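Local coordinates for protein cellulose hydrolase (Bacillus licheniformis, PDB 4YZT) that hydrolyses internal beta-1,4-glucosidic bonds of cellulose as a three-module endoglucanase whose family 5 catalytic domain is a TIM barrel, at residues Pro33-Gly38 with Glu57-Asp62; Glu132-Leu137 with Asn175-Asn180; Gln355-Gln360 with Leu414-His419; Arg475-Glu480 with Ser513-Thr518. One frame throughout, in Å; residues are numbered along the deposited sequence.

Interaction 1: residues Pro33-Gly38 with Glu57-Asp62; sequences PGWNLG and EHTFDD
In the first beta-alpha-beta unit of this (beta/alpha)8 barrel, Trp35 and Leu37 reach outward from the strand 34-36 region to meet Thr59 and Phe60 of helix 57-66, the helix leading on to the parallel strand 70-73. It is a worked example of how a barrel strand is seated against its outer helix layer. The closer of the two pairs sets Leu37 CD2 4.1 Å from Phe60 CZ, the side chains crossing at about a right angle. Leu37 has CG opposite the backbone N (chi1 -174°), which brings its CD2 methyl up to the far end of the Phe60 ring. Phe60 is also flanked by Val100, Trp103 and Ala104 of helix 91-105, so its ring sits between that helix and Leu37, just past the end of the strand. The second pair is looser: the methyl of Thr59 meets the six-membered part of the Trp35 ring obliquely, with CG2 4.4 Å from CH2. Trp35 is tethered beyond the contact by a hydrogen bond from NE1 to Asp305, and its ring is bordered by Phe68. On one face of that indole, offset toward the rim, the backbone N of Leu37 stands 3.9 Å above the ring plane.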
loop_
_atom_site.group_PDB
_atom_site.type_symbol
_atom_site.label_atom_id
_atom_site.label_comp_id
_atom_site.label_asym_id
_atom_site.label_seq_id
_atom_site.Cartn_x
_atom_site.Cartn_y
_atom_site.Cartn_z
ATOM N N PRO A 33 -11.637 -3.307 9.110
ATOM C CA PRO A 33 -10.419 -3.357 8.286
ATOM C C PRO A 33 -9.169 -3.798 9.039
ATOM O O PRO A 33 -9.064 -3.608 10.249
ATOM C CB PRO A 33 -10.257 -1.905 7.835
ATOM C CG PRO A 33 -10.726 -1.115 9.007
ATOM C CD PRO A 33 -11.847 -1.953 9.657
ATOM N N GLY A 34 -8.195 -4.327 8.306
ATOM C CA GLY A 34 -6.955 -4.788 8.910
ATOM C C GLY A 34 -5.758 -3.936 8.507
ATOM O O GLY A 34 -5.840 -3.127 7.574
ATOM N N TRP A 35 -4.641 -4.134 9.205
ATOM C CA TRP A 35 -3.406 -3.390 8.939
ATOM C C TRP A 35 -2.182 -4.274 9.144
ATOM O O TRP A 35 -2.143 -5.063 10.092
ATOM C CB TRP A 35 -3.355 -2.175 9.861
ATOM C CG TRP A 35 -2.100 -1.359 9.867
ATOM C CD1 TRP A 35 -1.818 -0.269 9.077
ATOM C CD2 TRP A 35 -0.993 -1.488 10.776
ATOM N NE1 TRP A 35 -0.591 0.262 9.424
ATOM C CE2 TRP A 35 -0.068 -0.468 10.461
ATOM C CE3 TRP A 35 -0.684 -2.383 11.803
ATOM C CZ2 TRP A 35 1.133 -0.309 11.150
ATOM C CZ3 TRP A 35 0.523 -2.234 12.475
ATOM C CH2 TRP A 35 1.418 -1.213 12.139
ATOM N N ASN A 36 -1.191 -4.152 8.264
ATOM C CA ASN A 36 0.043 -4.945 8.357
ATOM C C ASN A 36 1.160 -4.233 9.098
ATOM O O ASN A 36 1.412 -3.051 8.842
ATOM C CB ASN A 36 0.572 -5.306 6.957
ATOM C CG ASN A 36 -0.154 -6.475 6.327
ATOM O OD1 ASN A 36 0.314 -7.625 6.392
ATOM N ND2 ASN A 36 -1.269 -6.187 5.653
ATOM N N LEU A 37 1.842 -4.954 9.991
ATOM C CA LEU A 37 3.070 -4.454 10.609
ATOM C C LEU A 37 4.238 -4.791 9.686
ATOM O O LEU A 37 5.042 -5.679 9.977
ATOM C CB LEU A 37 3.295 -5.066 12.003
ATOM C CG LEU A 37 4.475 -4.533 12.833
ATOM C CD1 LEU A 37 4.226 -3.127 13.398
ATOM C CD2 LEU A 37 4.812 -5.500 13.964
ATOM N N GLY A 38 4.321 -4.092 8.560
ATOM C CA GLY A 38 5.281 -4.446 7.522
ATOM C C GLY A 38 6.725 -4.095 7.855
ATOM O O GLY A 38 6.984 -3.230 8.694
ATOM N N GLU A 57 5.545 -1.220 21.973
ATOM C CA GLU A 57 4.208 -1.637 22.384
ATOM C C GLU A 57 3.145 -0.587 22.018
ATOM O O GLU A 57 2.051 -0.940 21.581
ATOM C CB GLU A 57 4.169 -1.928 23.892
ATOM C CG GLU A 57 2.860 -2.552 24.361
ATOM C CD GLU A 57 2.800 -2.754 25.870
ATOM O OE1 GLU A 57 3.848 -2.647 26.543
ATOM O OE2 GLU A 57 1.699 -3.019 26.383
ATOM N N HIS A 58 3.478 0.698 22.146
ATOM C CA HIS A 58 2.467 1.738 21.985
ATOM C C HIS A 58 2.011 1.891 20.539
ATOM O O HIS A 58 0.972 2.495 20.273
ATOM C CB HIS A 58 2.964 3.089 22.532
ATOM C CG HIS A 58 4.108 3.686 21.772
ATOM N ND1 HIS A 58 5.323 3.956 22.360
ATOM C CD2 HIS A 58 4.215 4.092 20.483
ATOM C CE1 HIS A 58 6.137 4.486 21.462
ATOM N NE2 HIS A 58 5.492 4.572 20.314
ATOM N N THR A 59 2.759 1.318 19.602
ATOM C CA THR A 59 2.330 1.337 18.215
ATOM C C THR A 59 1.005 0.581 18.074
ATOM O O THR A 59 0.133 0.985 17.294
ATOM C CB THR A 59 3.424 0.757 17.297
ATOM O OG1 THR A 59 4.559 1.638 17.329
ATOM C CG2 THR A 59 2.937 0.627 15.868
ATOM N N PHE A 60 0.816 -0.485 18.853
ATOM C CA PHE A 60 -0.446 -1.220 18.783
ATOM C C PHE A 60 -1.603 -0.420 19.378
ATOM O O PHE A 60 -2.743 -0.525 18.915
ATOM C CB PHE A 60 -0.304 -2.588 19.454
ATOM C CG PHE A 60 0.553 -3.536 18.659
ATOM C CD1 PHE A 60 0.050 -4.138 17.523
ATOM C CD2 PHE A 60 1.885 -3.767 19.011
ATOM C CE1 PHE A 60 0.835 -4.985 16.739
ATOM C CE2 PHE A 60 2.682 -4.625 18.236
ATOM C CZ PHE A 60 2.152 -5.236 17.105
ATOM N N ASP A 61 -1.306 0.399 20.378
ATOM C CA ASP A 61 -2.307 1.314 20.907
ATOM C C ASP A 61 -2.693 2.346 19.847
ATOM O O ASP A 61 -3.852 2.745 19.762
ATOM C CB ASP A 61 -1.790 1.997 22.164
ATOM C CG ASP A 61 -1.697 1.046 23.336
ATOM O OD1 ASP A 61 -2.661 0.281 23.597
ATOM O OD2 ASP A 61 -0.644 1.058 23.986
ATOM N N ASP A 62 -1.713 2.768 19.047
ATOM C CA ASP A 62 -1.938 3.757 18.004
ATOM C C ASP A 62 -2.818 3.169 16.904
ATOM O O ASP A 62 -3.689 3.847 16.355
ATOM C CB ASP A 62 -0.601 4.248 17.414
ATOM C CG ASP A 62 0.191 5.139 18.381
ATOM O OD1 ASP A 62 -0.406 5.694 19.318
ATOM O OD2 ASP A 62 1.425 5.288 18.195
#

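Interaction 2: residues Glu132-Leu137 with Asn175-Asn180; sequences ETLDKL and NREMLN
Leu134 and Leu137, one turn apart on helix 130-147, receive the side chain of Met178 from helix 168-184, and nearly all of the contact is apolar. Met178 starts with CG beside its own backbone N (chi1 -63°) and then bends at both following torsions, which folds its thioether against the two leucines. The methyl CE lies 3.7 Å from Leu134 CD1, the two chains sliding past each other in opposite directions. The sulfur takes the other leucine, SD being 3.7 Å from Leu137 CG, and Met178 CG comes within 4.1 Å of Leu137 CD2. An alanine in place of Met178 is likely to take away the thioether that Leu134 and Leu137 both pack against and open a gap there. At the margin, a charged residue contributes only its aliphatic part: Glu177 CG is 4.5 Å from Leu134 CD2. From the same helix as Met178, Leu173 touches Leu134 and Leu174 touches Leu137, which also meets Trp122 and Ile123. Backbone geometry leaves room for such side chains: the axes of the short segments approach to 10.8 Å, inclined by 29° in nearly the same direction. Such near-parallel packing is typical of neighbouring outer helices in a TIM barrel, here those preceding and following strand 155-158.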
loop_
_atom_site.group_PDB
_atom_site.type_symbol
_atom_site.label_atom_id
_atom_site.label_comp_id
_atom_site.label_asym_id
_atom_site.label_seq_id
_atom_site.Cartn_x
_atom_site.Cartn_y
_atom_site.Cartn_z
ATOM N N GLU A 132 13.729 -32.583 1.541
ATOM C CA GLU A 132 14.424 -31.827 2.589
ATOM C C GLU A 132 13.694 -30.552 3.027
ATOM O O GLU A 132 13.646 -30.228 4.223
ATOM C CB GLU A 132 15.829 -31.452 2.133
ATOM C CG GLU A 132 16.886 -32.454 2.541
ATOM C CD GLU A 132 17.784 -32.811 1.388
ATOM O OE1 GLU A 132 17.432 -32.437 0.249
ATOM O OE2 GLU A 132 18.813 -33.488 1.602
ATOM N N THR A 133 13.163 -29.812 2.060
ATOM C CA THR A 133 12.554 -28.510 2.340
ATOM C C THR A 133 11.243 -28.656 3.107
ATOM O O THR A 133 10.984 -27.935 4.081
ATOM C CB THR A 133 12.298 -27.723 1.033
ATOM O OG1 THR A 133 13.520 -27.626 0.293
ATOM C CG2 THR A 133 11.771 -26.316 1.343
ATOM N N LEU A 134 10.420 -29.599 2.659
ATOM C CA LEU A 134 9.126 -29.841 3.280
ATOM C C LEU A 134 9.299 -30.406 4.692
ATOM O O LEU A 134 8.542 -30.052 5.594
ATOM C CB LEU A 134 8.286 -30.782 2.417
ATOM C CG LEU A 134 6.840 -31.016 2.863
ATOM C CD1 LEU A 134 6.015 -29.739 2.764
ATOM C CD2 LEU A 134 6.206 -32.151 2.039
ATOM N N ASP A 135 10.296 -31.274 4.874
ATOM C CA ASP A 135 10.627 -31.785 6.196
ATOM C C ASP A 135 10.984 -30.640 7.131
ATOM O O ASP A 135 10.466 -30.554 8.239
ATOM C CB ASP A 135 11.786 -32.787 6.127
ATOM C CG ASP A 135 12.280 -33.204 7.501
ATOM O OD1 ASP A 135 11.584 -34.001 8.168
ATOM O OD2 ASP A 135 13.376 -32.748 7.904
ATOM N N LYS A 136 11.851 -29.746 6.665
ATOM C CA LYS A 136 12.233 -28.566 7.429
ATOM C C LYS A 136 11.045 -27.636 7.751
ATOM O O LYS A 136 10.907 -27.180 8.883
ATOM C CB LYS A 136 13.299 -27.780 6.672
ATOM C CG LYS A 136 13.688 -26.452 7.338
ATOM C CD LYS A 136 14.859 -25.798 6.609
ATOM C CE LYS A 136 15.097 -24.384 7.111
ATOM N NZ LYS A 136 16.233 -23.740 6.430
ATOM N N LEU A 137 10.203 -27.349 6.760
ATOM C CA LEU A 137 9.055 -26.478 6.981
ATOM C C LEU A 137 8.086 -27.084 8.011
ATOM O O LEU A 137 7.578 -26.373 8.890
ATOM C CB LEU A 137 8.339 -26.188 5.654
ATOM C CG LEU A 137 7.106 -25.262 5.662
ATOM C CD1 LEU A 137 7.441 -23.875 6.199
ATOM C CD2 LEU A 137 6.511 -25.144 4.273
ATOM N N ASN A 175 0.191 -27.101 1.722
ATOM C CA ASN A 175 -0.942 -26.641 2.535
ATOM C C ASN A 175 -1.522 -27.755 3.393
ATOM O O ASN A 175 -1.783 -27.558 4.588
ATOM C CB ASN A 175 -2.048 -26.054 1.650
ATOM C CG ASN A 175 -1.711 -24.671 1.141
ATOM O OD1 ASN A 175 -0.830 -24.001 1.683
ATOM N ND2 ASN A 175 -2.427 -24.222 0.110
ATOM N N ARG A 176 -1.719 -28.924 2.782
ATOM C CA ARG A 176 -2.311 -30.061 3.467
ATOM C C ARG A 176 -1.421 -30.566 4.603
ATOM O O ARG A 176 -1.906 -30.884 5.687
ATOM C CB ARG A 176 -2.588 -31.195 2.464
ATOM C CG ARG A 176 -3.209 -32.439 3.100
ATOM C CD ARG A 176 -3.680 -33.466 2.067
ATOM N NE ARG A 176 -2.622 -33.905 1.156
ATOM C CZ ARG A 176 -2.479 -33.457 -0.086
ATOM N NH1 ARG A 176 -3.334 -32.566 -0.563
ATOM N NH2 ARG A 176 -1.492 -33.908 -0.858
ATOM N N GLU A 177 -0.118 -30.651 4.346
ATOM C CA GLU A 177 0.812 -31.219 5.310
ATOM C C GLU A 177 1.029 -30.298 6.497
ATOM O O GLU A 177 1.075 -30.757 7.639
ATOM C CB GLU A 177 2.148 -31.536 4.643
ATOM C CG GLU A 177 2.068 -32.680 3.649
ATOM C CD GLU A 177 1.822 -34.009 4.324
ATOM O OE1 GLU A 177 2.674 -34.416 5.145
ATOM O OE2 GLU A 177 0.779 -34.642 4.044
ATOM N N MET A 178 1.151 -29.003 6.232
ATOM C CA MET A 178 1.319 -28.034 7.308
ATOM C C MET A 178 0.039 -27.922 8.127
ATOM O O MET A 178 0.090 -27.838 9.351
ATOM C CB MET A 178 1.730 -26.661 6.757
ATOM C CG MET A 178 3.094 -26.671 6.052
ATOM S SD MET A 178 4.401 -27.426 7.044
ATOM C CE MET A 178 4.739 -28.899 6.104
ATOM N N LEU A 179 -1.111 -27.931 7.459
ATOM C CA LEU A 179 -2.384 -27.909 8.178
ATOM C C LEU A 179 -2.535 -29.149 9.080
ATOM O O LEU A 179 -2.977 -29.038 10.225
ATOM C CB LEU A 179 -3.553 -27.808 7.202
ATOM C CG LEU A 179 -4.943 -27.833 7.840
ATOM C CD1 LEU A 179 -5.183 -26.566 8.656
ATOM C CD2 LEU A 179 -6.017 -28.013 6.784
ATOM N N ASN A 180 -2.146 -30.321 8.577
ATOM C CA ASN A 180 -2.226 -31.559 9.364
ATOM C C ASN A 180 -1.333 -31.494 10.597
ATOM O O ASN A 180 -1.714 -31.921 11.690
ATOM C CB ASN A 180 -1.855 -32.785 8.518
ATOM C CG ASN A 180 -2.968 -33.189 7.554
ATOM O OD1 ASN A 180 -4.105 -32.740 7.687
ATOM N ND2 ASN A 180 -2.640 -34.039 6.584
#

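Interaction 3: residues Gln355-Gln360 with Leu414-His419; sequences QTVDIQ and LTFTFH
Ile359 touches both phenylalanines of strand 409-418, and Val357 joins it on the first of them. The nearest approach is that of the Ile359 CG2 methyl, which is 4.0 Å from Phe418 CZ and equally close to CE1, meeting the ring obliquely as the two side chains come from opposite directions. Ile359 divides its branches: with CG1 beside the backbone N (chi1 -48°), its CD1 end turns to the other ring and lies 4.4 Å from Phe416 CD2. Val357 approaches that same ring at its far end, CG1 being 4.2 Å from Phe416 CZ. Around this first shell, Ile339 of strand 338-347 touches Val357, Ile359 and Phe416, while Leu366 borders both phenylalanines and Ile369 adds to the cover of Phe416. Further out, backbone hydrogen bonds hold Val357 to Val391 and Ile359 to Lys389, fixing the strand that presents the aliphatic groups. The two segments are not paired with each other; the axes of the short strand segments pass 11.4 Å apart, at 31°, a spacing bridged by side chains from both, with Ile339 beside them. This is the aliphatic and aromatic core between facing layers of a beta sandwich, consistent with the immunoglobulin-like fold of X2 carbohydrate-binding domains.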
loop_
_atom_site.group_PDB
_atom_site.type_symbol
_atom_site.label_atom_id
_atom_site.label_comp_id
_atom_site.label_asym_id
_atom_site.label_seq_id
_atom_site.Cartn_x
_atom_site.Cartn_y
_atom_site.Cartn_z
ATOM N N GLN A 355 -14.219 28.837 -8.217
ATOM C CA GLN A 355 -13.628 27.516 -8.357
ATOM C C GLN A 355 -14.661 26.423 -8.140
ATOM O O GLN A 355 -15.340 26.413 -7.122
ATOM C CB GLN A 355 -12.490 27.332 -7.357
ATOM C CG GLN A 355 -11.901 25.943 -7.370
ATOM C CD GLN A 355 -11.210 25.638 -8.680
ATOM O OE1 GLN A 355 -10.571 26.517 -9.277
ATOM N NE2 GLN A 355 -11.340 24.396 -9.147
ATOM N N THR A 356 -14.764 25.498 -9.084
ATOM C CA THR A 356 -15.703 24.397 -8.948
ATOM C C THR A 356 -15.024 23.190 -8.317
ATOM O O THR A 356 -13.895 22.829 -8.673
ATOM C CB THR A 356 -16.325 24.017 -10.316
ATOM O OG1 THR A 356 -17.126 25.111 -10.789
ATOM C CG2 THR A 356 -17.215 22.784 -10.198
ATOM N N VAL A 357 -15.710 22.597 -7.341
ATOM C CA VAL A 357 -15.300 21.336 -6.745
ATOM C C VAL A 357 -16.431 20.340 -6.945
ATOM O O VAL A 357 -17.550 20.568 -6.487
ATOM C CB VAL A 357 -14.990 21.471 -5.238
ATOM C CG1 VAL A 357 -14.422 20.172 -4.680
ATOM C CG2 VAL A 357 -14.021 22.610 -4.988
ATOM N N ASP A 358 -16.148 19.249 -7.651
ATOM C CA ASP A 358 -17.136 18.201 -7.863
ATOM C C ASP A 358 -17.050 17.149 -6.765
ATOM O O ASP A 358 -15.963 16.786 -6.322
ATOM C CB ASP A 358 -16.946 17.548 -9.235
ATOM C CG ASP A 358 -17.213 18.510 -10.383
ATOM O OD1 ASP A 358 -18.244 19.220 -10.350
ATOM O OD2 ASP A 358 -16.390 18.549 -11.323
ATOM N N ILE A 359 -18.202 16.650 -6.330
ATOM C CA ILE A 359 -18.235 15.644 -5.269
ATOM C C ILE A 359 -18.931 14.358 -5.722
ATOM O O ILE A 359 -20.100 14.383 -6.105
ATOM C CB ILE A 359 -18.953 16.183 -4.011
ATOM C CG1 ILE A 359 -18.438 17.576 -3.639
ATOM C CG2 ILE A 359 -18.797 15.216 -2.843
ATOM C CD1 ILE A 359 -19.134 18.156 -2.427
ATOM N N GLN A 360 -18.200 13.247 -5.695
ATOM C CA GLN A 360 -18.803 11.921 -5.805
ATOM C C GLN A 360 -19.348 11.548 -4.425
ATOM O O GLN A 360 -18.612 11.048 -3.568
ATOM C CB GLN A 360 -17.781 10.893 -6.316
ATOM C CG GLN A 360 -18.269 9.451 -6.367
ATOM C CD GLN A 360 -17.233 8.502 -6.948
ATOM O OE1 GLN A 360 -16.391 8.901 -7.756
ATOM N NE2 GLN A 360 -17.285 7.245 -6.537
ATOM N N LEU A 414 -9.475 23.357 3.103
ATOM C CA LEU A 414 -10.911 23.323 3.325
ATOM C C LEU A 414 -11.341 21.897 3.663
ATOM O O LEU A 414 -11.061 20.957 2.918
ATOM C CB LEU A 414 -11.666 23.852 2.107
ATOM C CG LEU A 414 -11.314 25.284 1.697
ATOM C CD1 LEU A 414 -12.148 25.716 0.503
ATOM C CD2 LEU A 414 -11.483 26.258 2.864
ATOM N N THR A 415 -11.995 21.745 4.808
ATOM C CA THR A 415 -12.516 20.451 5.228
ATOM C C THR A 415 -14.001 20.331 4.885
ATOM O O THR A 415 -14.835 21.043 5.440
ATOM C CB THR A 415 -12.311 20.228 6.743
ATOM O OG1 THR A 415 -10.909 20.236 7.041
ATOM C CG2 THR A 415 -12.897 18.892 7.182
ATOM N N PHE A 416 -14.320 19.440 3.949
ATOM C CA PHE A 416 -15.699 19.141 3.598
ATOM C C PHE A 416 -16.191 18.026 4.512
ATOM O O PHE A 416 -15.641 16.924 4.483
ATOM C CB PHE A 416 -15.834 18.701 2.130
ATOM C CG PHE A 416 -15.432 19.759 1.118
ATOM C CD1 PHE A 416 -14.106 20.154 0.982
ATOM C CD2 PHE A 416 -16.377 20.320 0.271
ATOM C CE1 PHE A 416 -13.740 21.117 0.049
ATOM C CE2 PHE A 416 -16.014 21.277 -0.671
ATOM C CZ PHE A 416 -14.696 21.679 -0.781
ATOM N N THR A 417 -17.206 18.310 5.329
ATOM C CA THR A 417 -17.742 17.301 6.233
ATOM C C THR A 417 -19.007 16.704 5.649
ATOM O O THR A 417 -19.733 17.380 4.921
ATOM C CB THR A 417 -18.050 17.881 7.635
ATOM O OG1 THR A 417 -19.076 18.879 7.535
ATOM C CG2 THR A 417 -16.808 18.503 8.243
ATOM N N PHE A 418 -19.265 15.439 5.964
ATOM C CA PHE A 418 -20.463 14.759 5.480
ATOM C C PHE A 418 -21.179 14.117 6.663
ATOM O O PHE A 418 -20.563 13.869 7.694
ATOM C CB PHE A 418 -20.095 13.730 4.397
ATOM C CG PHE A 418 -19.408 14.352 3.208
ATOM C CD1 PHE A 418 -20.146 14.832 2.137
ATOM C CD2 PHE A 418 -18.029 14.503 3.186
ATOM C CE1 PHE A 418 -19.514 15.428 1.053
ATOM C CE2 PHE A 418 -17.397 15.108 2.106
ATOM C CZ PHE A 418 -18.145 15.570 1.046
ATOM N N HIS A 419 -22.484 13.894 6.532
ATOM C CA HIS A 419 -23.263 13.341 7.633
ATOM C C HIS A 419 -22.697 11.991 8.053
ATOM O O HIS A 419 -22.636 11.682 9.240
ATOM C CB HIS A 419 -24.733 13.205 7.244
ATOM C CG HIS A 419 -25.606 12.708 8.356
ATOM N ND1 HIS A 419 -26.193 11.461 8.342
ATOM C CD2 HIS A 419 -25.992 13.293 9.517
ATOM C CE1 HIS A 419 -26.906 11.299 9.444
ATOM N NE2 HIS A 419 -26.799 12.395 10.174
#

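Interaction 4: residues Arg475-Glu480 with Ser513-Thr518; sequences RPVLEE and SDSTFT
Val477 has CG1 opposite its backbone N (chi1 161°), which leaves CG2 opposite the carbonyl carbon, and it is CG2 that meets both Ser515 and Phe517. On the other side, Ser515 carries OG beside its own backbone N (chi1 -58°). Phe517, two residues further along the strand, places its ring in the same way, and the end of that ring comes in to the same methyl that Ser515 meets. CG2 of Val477 lies 3.7 Å from Ser515 CB and as close to OG, a van der Waals contact in which the methyl rests against both the carbon and the oxygen of the serine. The same CG2 is 4.1 Å from Phe517 CZ, approaching the ring obliquely. Its position depends on the loop: Pro476 to Glu479 form a type I beta turn, whose closing bond from Glu479 N to Pro476 O is weak at 3.1 Å, and a backbone hydrogen bond ties Val477 to Gly468 of strand 462-470. Leu511 touches Val477 as well, and helix 505-510 supplies Val507 against Phe517 and Tyr510 against the neighbouring Leu478. Strand 515-522 is held between 462-470 and 527-535 in a mixed sheet. The contact joins the loop after strand 462-470, an outer strand of that sheet, to strand 515-522, within the beta-rich C-terminal module of a tri-modular endoglucanase.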
loop_
_atom_site.group_PDB
_atom_site.type_symbol
_atom_site.label_atom_id
_atom_site.label_comp_id
_atom_site.label_asym_id
_atom_site.label_seq_id
_atom_site.Cartn_x
_atom_site.Cartn_y
_atom_site.Cartn_z
ATOM N N ARG A 475 15.091 7.566 -28.383
ATOM C CA ARG A 475 14.622 6.339 -27.745
ATOM C C ARG A 475 14.767 6.442 -26.211
ATOM O O ARG A 475 15.484 7.301 -25.713
ATOM C CB ARG A 475 15.392 5.130 -28.311
ATOM C CG ARG A 475 15.195 4.907 -29.820
ATOM C CD ARG A 475 15.726 3.540 -30.281
ATOM N N PRO A 476 14.069 5.574 -25.460
ATOM C CA PRO A 476 14.167 5.557 -23.996
ATOM C C PRO A 476 15.603 5.359 -23.480
ATOM O O PRO A 476 16.356 4.547 -24.020
ATOM C CB PRO A 476 13.276 4.365 -23.608
ATOM C CG PRO A 476 12.250 4.320 -24.693
ATOM C CD PRO A 476 13.023 4.656 -25.950
ATOM N N VAL A 477 15.966 6.111 -22.448
ATOM C CA VAL A 477 17.232 5.922 -21.750
ATOM C C VAL A 477 17.293 4.492 -21.184
ATOM O O VAL A 477 18.339 3.840 -21.219
ATOM C CB VAL A 477 17.403 6.971 -20.625
ATOM C CG1 VAL A 477 18.436 6.527 -19.608
ATOM C CG2 VAL A 477 17.771 8.323 -21.210
ATOM N N LEU A 478 16.160 3.995 -20.693
ATOM C CA LEU A 478 16.099 2.621 -20.186
ATOM C C LEU A 478 15.561 1.624 -21.211
ATOM O O LEU A 478 14.930 0.627 -20.833
ATOM C CB LEU A 478 15.234 2.551 -18.932
ATOM C CG LEU A 478 15.675 3.319 -17.682
ATOM C CD1 LEU A 478 14.867 2.852 -16.481
ATOM C CD2 LEU A 478 17.155 3.181 -17.414
ATOM N N GLU A 479 15.837 1.876 -22.492
ATOM C CA GLU A 479 15.324 1.041 -23.584
ATOM C C GLU A 479 15.679 -0.445 -23.402
ATOM O O GLU A 479 14.906 -1.327 -23.782
ATOM C CB GLU A 479 15.854 1.546 -24.944
ATOM C CG GLU A 479 15.263 0.790 -26.148
ATOM C CD GLU A 479 15.969 1.076 -27.474
ATOM O OE1 GLU A 479 16.729 2.070 -27.562
ATOM O OE2 GLU A 479 15.765 0.291 -28.431
ATOM N N GLU A 480 16.840 -0.723 -22.808
ATOM C CA GLU A 480 17.286 -2.101 -22.614
ATOM C C GLU A 480 16.461 -2.812 -21.541
ATOM O O GLU A 480 16.462 -4.041 -21.462
ATOM C CB GLU A 480 18.772 -2.130 -22.251
ATOM C CG GLU A 480 19.699 -1.956 -23.461
ATOM N N SER A 513 24.988 8.080 -23.965
ATOM C CA SER A 513 25.296 9.337 -24.641
ATOM C C SER A 513 24.390 10.422 -24.077
ATOM O O SER A 513 23.545 10.139 -23.231
ATOM C CB SER A 513 25.128 9.206 -26.161
ATOM O OG SER A 513 23.784 8.914 -26.522
ATOM N N ASP A 514 24.569 11.659 -24.533
ATOM C CA ASP A 514 23.817 12.786 -23.987
ATOM C C ASP A 514 22.291 12.546 -23.995
ATOM O O ASP A 514 21.709 12.129 -24.999
ATOM C CB ASP A 514 24.169 14.059 -24.754
ATOM C CG ASP A 514 25.637 14.420 -24.630
ATOM O OD1 ASP A 514 26.372 13.748 -23.865
ATOM O OD2 ASP A 514 26.058 15.386 -25.295
ATOM N N SER A 515 21.659 12.791 -22.854
ATOM C CA SER A 515 20.238 12.473 -22.665
ATOM C C SER A 515 19.501 13.622 -21.998
ATOM O O SER A 515 20.112 14.486 -21.355
ATOM C CB SER A 515 20.066 11.197 -21.824
ATOM O OG SER A 515 20.726 10.098 -22.438
ATOM N N THR A 516 18.182 13.628 -22.165
ATOM C CA THR A 516 17.334 14.670 -21.618
ATOM C C THR A 516 16.284 14.033 -20.717
ATOM O O THR A 516 15.578 13.114 -21.139
ATOM C CB THR A 516 16.645 15.486 -22.740
ATOM O OG1 THR A 516 17.641 16.140 -23.539
ATOM C CG2 THR A 516 15.702 16.531 -22.151
ATOM N N PHE A 517 16.205 14.508 -19.476
ATOM C CA PHE A 517 15.203 14.040 -18.526
ATOM C C PHE A 517 14.155 15.108 -18.287
ATOM O O PHE A 517 14.486 16.279 -18.101
ATOM C CB PHE A 517 15.850 13.637 -17.203
ATOM C CG PHE A 517 16.736 12.439 -17.321
ATOM C CD1 PHE A 517 16.240 11.175 -17.069
ATOM C CD2 PHE A 517 18.063 12.580 -17.710
ATOM C CE1 PHE A 517 17.064 10.055 -17.210
ATOM C CE2 PHE A 517 18.888 11.482 -17.838
ATOM C CZ PHE A 517 18.385 10.216 -17.592
ATOM N N THR A 518 12.894 14.702 -18.323
ATOM C CA THR A 518 11.798 15.623 -18.067
ATOM C C THR A 518 11.126 15.264 -16.751
ATOM O O THR A 518 10.486 14.208 -16.634
ATOM C CB THR A 518 10.760 15.612 -19.208
ATOM O OG1 THR A 518 11.389 15.943 -20.458
ATOM C CG2 THR A 518 9.642 16.615 -18.925
#

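Overall arrangement
The four contacts follow one another along the chain and sample all three modules of the enzyme. Interactions 1 and 2 both belong to the catalytic barrel, yet their nearest atoms are about 17 Å apart: one joins a strand and the residue after it to an outer helix, the other joins two outer helices. Interaction 1 lies near the substrate site without touching the ligand, the Leu37 side chain being about 11 Å from a bound glucose unit. Interaction 3, in the X2 domain, is across the chain's centre from interaction 2, with centres 53 Å apart. Interaction 4 sits 42 Å, centre to centre, from both interactions 1 and 3. None of the four contacts touches another.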